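Local coordinates for LPXTG cell wall surface protein (Streptococcus gordonii, PDB 4IGB), which probably mediates adhesion at the streptococcal surface as a cell-wall-anchored protein, here represented by its N-terminal N1 and N2 domains, at residues I28-V40 / S140-I152. Sequence-based numbering, arbitrary orientation.
With SO4 (sulfate ion), chain J.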
# COMPACT_ATOMS: atom_id res chain seq x y z
N ILE B 28 -1.61 8.80 -5.85
CA ILE B 28 -0.79 7.66 -5.45
C ILE B 28 -0.71 6.65 -6.59
O ILE B 28 -1.47 6.73 -7.55
CB ILE B 28 -1.29 7.02 -4.15
CG1 ILE B 28 -2.73 6.56 -4.31
CG2 ILE B 28 -1.15 8.01 -3.00
CD1 ILE B 28 -3.33 5.98 -3.07
N ARG B 29 0.24 5.73 -6.51
CA ARG B 29 0.34 4.72 -7.55
C ARG B 29 -0.56 3.54 -7.26
O ARG B 29 -0.46 2.92 -6.21
CB ARG B 29 1.76 4.21 -7.69
CG ARG B 29 1.84 3.10 -8.70
CD ARG B 29 3.26 2.80 -9.07
NE ARG B 29 3.29 1.96 -10.26
CZ ARG B 29 4.38 1.76 -10.99
NH1 ARG B 29 5.52 2.35 -10.65
NH2 ARG B 29 4.31 0.97 -12.06
N LYS B 30 -1.41 3.21 -8.22
CA LYS B 30 -2.25 2.03 -8.10
C LYS B 30 -1.59 0.89 -8.87
O LYS B 30 -1.34 1.00 -10.07
CB LYS B 30 -3.65 2.29 -8.65
CG LYS B 30 -4.66 1.17 -8.42
CD LYS B 30 -6.05 1.60 -8.91
CE LYS B 30 -7.15 0.76 -8.25
NZ LYS B 30 -8.48 1.01 -8.88
N PHE B 31 -1.32 -0.21 -8.18
CA PHE B 31 -0.63 -1.32 -8.84
C PHE B 31 -1.54 -2.03 -9.85
O PHE B 31 -2.76 -1.96 -9.77
CB PHE B 31 -0.11 -2.31 -7.81
CG PHE B 31 1.07 -1.80 -7.02
CD1 PHE B 31 2.24 -1.42 -7.66
CD2 PHE B 31 1.01 -1.71 -5.64
CE1 PHE B 31 3.33 -0.95 -6.94
CE2 PHE B 31 2.09 -1.27 -4.91
CZ PHE B 31 3.25 -0.88 -5.56
N ASN B 32 -0.92 -2.74 -10.78
CA ASN B 32 -1.65 -3.53 -11.76
C ASN B 32 -1.99 -4.92 -11.23
O ASN B 32 -1.13 -5.79 -11.12
CB ASN B 32 -0.83 -3.66 -13.05
CG ASN B 32 -0.61 -2.32 -13.71
OD1 ASN B 32 -1.54 -1.54 -13.84
ND2 ASN B 32 0.64 -2.04 -14.12
N LEU B 33 -3.26 -5.12 -10.89
CA LEU B 33 -3.73 -6.42 -10.45
C LEU B 33 -4.91 -6.77 -11.32
O LEU B 33 -5.90 -6.04 -11.34
CB LEU B 33 -4.16 -6.39 -8.99
CG LEU B 33 -3.08 -6.40 -7.91
CD1 LEU B 33 -2.18 -5.21 -8.06
CD2 LEU B 33 -3.74 -6.39 -6.54
N ASN B 34 -4.81 -7.86 -12.06
CA ASN B 34 -5.87 -8.20 -12.99
C ASN B 34 -5.93 -9.69 -13.23
O ASN B 34 -5.08 -10.44 -12.73
CB ASN B 34 -5.69 -7.43 -14.29
CG ASN B 34 -4.32 -7.62 -14.90
OD1 ASN B 34 -3.99 -8.72 -15.35
ND2 ASN B 34 -3.51 -6.56 -14.91
N ILE B 35 -6.93 -10.12 -14.00
CA ILE B 35 -7.12 -11.55 -14.26
C ILE B 35 -5.99 -12.15 -15.09
O ILE B 35 -5.89 -13.36 -15.21
CB ILE B 35 -8.44 -11.87 -15.00
CG1 ILE B 35 -8.45 -11.21 -16.38
CG2 ILE B 35 -9.66 -11.42 -14.19
CD1 ILE B 35 -9.52 -11.77 -17.29
N ASN B 36 -5.14 -11.30 -15.66
CA ASN B 36 -4.08 -11.78 -16.53
C ASN B 36 -2.75 -11.96 -15.82
O ASN B 36 -1.88 -12.68 -16.29
CB ASN B 36 -3.90 -10.87 -17.74
CG ASN B 36 -5.10 -10.88 -18.66
OD1 ASN B 36 -5.62 -9.82 -19.02
ND2 ASN B 36 -5.55 -12.07 -19.04
N ASN B 37 -2.57 -11.28 -14.69
CA ASN B 37 -1.32 -11.48 -13.97
C ASN B 37 -1.48 -12.20 -12.64
O ASN B 37 -0.53 -12.37 -11.92
CB ASN B 37 -0.49 -10.19 -13.85
CG ASN B 37 -1.11 -9.16 -12.91
OD1 ASN B 37 -0.49 -8.15 -12.58
ND2 ASN B 37 -2.32 -9.42 -12.46
N VAL B 38 -2.69 -12.68 -12.37
CA VAL B 38 -2.93 -13.40 -11.13
C VAL B 38 -2.63 -14.89 -11.29
O VAL B 38 -2.83 -15.45 -12.37
CB VAL B 38 -4.38 -13.23 -10.64
CG1 VAL B 38 -5.35 -13.87 -11.63
CG2 VAL B 38 -4.57 -13.84 -9.27
N SER B 39 -2.11 -15.50 -10.24
CA SER B 39 -1.98 -16.96 -10.18
C SER B 39 -2.43 -17.45 -8.82
O SER B 39 -2.37 -16.73 -7.83
CB SER B 39 -0.54 -17.40 -10.49
OG SER B 39 0.39 -16.74 -9.65
N VAL B 40 -2.94 -18.67 -8.77
CA VAL B 40 -3.38 -19.26 -7.52
C VAL B 40 -2.23 -20.10 -6.98
O VAL B 40 -1.86 -21.10 -7.58
CB VAL B 40 -4.64 -20.13 -7.72
CG1 VAL B 40 -5.00 -20.86 -6.44
CG2 VAL B 40 -5.81 -19.27 -8.18
N SER B 140 -13.81 -11.83 -6.25
CA SER B 140 -13.66 -11.84 -7.70
C SER B 140 -12.59 -10.86 -8.11
O SER B 140 -12.26 -9.92 -7.36
CB SER B 140 -14.99 -11.51 -8.42
OG SER B 140 -15.37 -10.15 -8.19
N ILE B 141 -12.06 -11.08 -9.30
CA ILE B 141 -11.11 -10.18 -9.92
C ILE B 141 -11.68 -9.73 -11.26
O ILE B 141 -12.01 -10.55 -12.11
CB ILE B 141 -9.77 -10.88 -10.17
CG1 ILE B 141 -9.23 -11.43 -8.85
CG2 ILE B 141 -8.77 -9.94 -10.83
CD1 ILE B 141 -7.95 -12.25 -9.01
N SER B 142 -11.80 -8.42 -11.46
CA SER B 142 -12.31 -7.88 -12.71
C SER B 142 -12.11 -6.39 -12.73
O SER B 142 -11.76 -5.78 -11.72
CB SER B 142 -13.81 -8.12 -12.82
OG SER B 142 -14.50 -7.16 -12.04
N GLU B 143 -12.36 -5.80 -13.89
CA GLU B 143 -12.37 -4.35 -13.94
C GLU B 143 -13.76 -3.81 -14.26
O GLU B 143 -13.89 -2.78 -14.89
CB GLU B 143 -11.29 -3.83 -14.90
CG GLU B 143 -9.88 -4.13 -14.39
CD GLU B 143 -8.78 -3.70 -15.35
OE1 GLU B 143 -7.88 -2.96 -14.93
OE2 GLU B 143 -8.81 -4.11 -16.53
N LEU B 144 -14.79 -4.52 -13.81
CA LEU B 144 -16.17 -4.03 -13.99
C LEU B 144 -16.38 -2.65 -13.36
O LEU B 144 -17.13 -1.84 -13.88
CB LEU B 144 -17.20 -4.97 -13.38
CG LEU B 144 -17.41 -6.41 -13.83
CD1 LEU B 144 -18.82 -6.85 -13.44
CD2 LEU B 144 -17.16 -6.56 -15.33
N TRP B 145 -15.74 -2.42 -12.21
CA TRP B 145 -16.03 -1.26 -11.37
C TRP B 145 -14.90 -0.24 -11.39
O TRP B 145 -15.13 0.95 -11.57
CB TRP B 145 -16.32 -1.72 -9.94
CG TRP B 145 -17.27 -2.88 -9.91
CD1 TRP B 145 -17.03 -4.13 -9.41
CD2 TRP B 145 -18.60 -2.90 -10.43
NE1 TRP B 145 -18.15 -4.92 -9.57
CE2 TRP B 145 -19.12 -4.19 -10.20
CE3 TRP B 145 -19.40 -1.94 -11.06
CZ2 TRP B 145 -20.41 -4.55 -10.58
CZ3 TRP B 145 -20.69 -2.31 -11.45
CH2 TRP B 145 -21.18 -3.60 -11.21
N GLU B 146 -13.67 -0.72 -11.18
CA GLU B 146 -12.48 0.10 -11.28
C GLU B 146 -11.42 -0.69 -12.04
O GLU B 146 -11.51 -1.92 -12.13
CB GLU B 146 -11.86 0.39 -9.91
CG GLU B 146 -12.79 0.86 -8.83
CD GLU B 146 -12.06 1.00 -7.49
OE1 GLU B 146 -10.82 0.81 -7.45
OE2 GLU B 146 -12.73 1.28 -6.48
N SER B 147 -10.42 0.03 -12.54
CA SER B 147 -9.24 -0.59 -13.11
C SER B 147 -8.42 -1.28 -12.01
O SER B 147 -8.40 -0.84 -10.86
CB SER B 147 -8.37 0.48 -13.78
OG SER B 147 -8.99 0.99 -14.95
N ASN B 148 -7.77 -2.38 -12.36
CA ASN B 148 -6.74 -2.94 -11.49
C ASN B 148 -7.23 -3.23 -10.08
O ASN B 148 -6.57 -2.90 -9.10
CB ASN B 148 -5.55 -1.99 -11.45
CG ASN B 148 -4.77 -2.00 -12.74
OD1 ASN B 148 -4.41 -3.06 -13.24
ND2 ASN B 148 -4.52 -0.82 -13.30
N ALA B 149 -8.38 -3.86 -9.96
CA ALA B 149 -8.97 -4.03 -8.65
C ALA B 149 -9.48 -5.44 -8.44
O ALA B 149 -9.70 -6.20 -9.39
CB ALA B 149 -10.09 -3.01 -8.44
N PHE B 150 -9.67 -5.79 -7.18
CA PHE B 150 -10.39 -7.00 -6.82
C PHE B 150 -11.60 -6.66 -5.96
O PHE B 150 -11.67 -5.58 -5.36
CB PHE B 150 -9.47 -8.02 -6.14
CG PHE B 150 -8.75 -7.50 -4.93
CD1 PHE B 150 -9.35 -7.54 -3.68
CD2 PHE B 150 -7.46 -7.01 -5.04
CE1 PHE B 150 -8.68 -7.08 -2.55
CE2 PHE B 150 -6.78 -6.54 -3.91
CZ PHE B 150 -7.39 -6.59 -2.66
N GLU B 151 -12.54 -7.59 -5.89
CA GLU B 151 -13.79 -7.37 -5.17
C GLU B 151 -14.00 -8.44 -4.12
O GLU B 151 -13.87 -9.61 -4.41
CB GLU B 151 -14.94 -7.41 -6.18
CG GLU B 151 -16.33 -7.31 -5.58
CD GLU B 151 -17.37 -7.02 -6.66
OE1 GLU B 151 -16.95 -6.75 -7.81
OE2 GLU B 151 -18.59 -7.07 -6.36
N ILE B 152 -14.31 -8.03 -2.89
CA ILE B 152 -14.64 -8.97 -1.83
C ILE B 152 -16.08 -8.71 -1.41
O ILE B 152 -16.48 -7.56 -1.23
CB ILE B 152 -13.71 -8.81 -0.63
CG1 ILE B 152 -12.25 -8.97 -1.07
CG2 ILE B 152 -14.04 -9.84 0.43
CD1 ILE B 152 -11.25 -8.60 -0.01
S SO4 J . -8.52 4.83 -7.72
O1 SO4 J . -9.45 5.80 -7.17
O2 SO4 J . -8.61 3.59 -6.98
O3 SO4 J . -7.16 5.38 -7.63
O4 SO4 J . -8.86 4.55 -9.12
O HOH W 1 -4.49 -2.21 -7.57
O HOH W 2 -8.61 -6.16 -11.92
O HOH W 3 -4.22 -4.04 -15.52
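K30 reaches across to E146 and S147 and ends between two oxygens: NZ donates to the carboxylate OE1 of E146 at 2.7 Å, a salt bridge met on the anti side, and to the backbone O of S147, also 2.7 Å away and in the carbonyl plane. Lysine suits the place because its chain, extended with CG anti to the backbone N (chi1 -173°), carries a charge far from its own strand; a sulfate, probably from the crystallisation liquor, takes a weak third bond and is also held by Y286. Beside this grip N148 sets its CB against F31 O at 3.3 Å, its CA approaches L33 O in a CA-H...O contact, and its OD1 takes a weak hydrogen bond from L33 N. Water 1 joins F31 O to N148 O, water 2 joins L33 O to A149 O, and a third water reaches N148 OD1. Deeper, L33 CD2 lies at the edge of the F150 ring, 4.0 Å from CE2. Branched I141 serves two neighbours at once, its CG2 packing on I35 CG2 and its CD1 meeting V38 CG2 tip to tip at 3.7 Å.

Local hydrogen bonds help shape each segment. E143 OE1 accepts from N148 N at 2.6 Å, at a positive phi that asparagine tolerates well, and N34 OD1 accepts from N36 N in an Asx turn before strand 38-43. Segment 28-40 thus passes from the edge of the six-stranded sheet to that of the eight-stranded one, with F94 touching L33 and V38. No backbone-to-backbone hydrogen bond joins the segments; waters, polar side chains and apolar contacts do the linking.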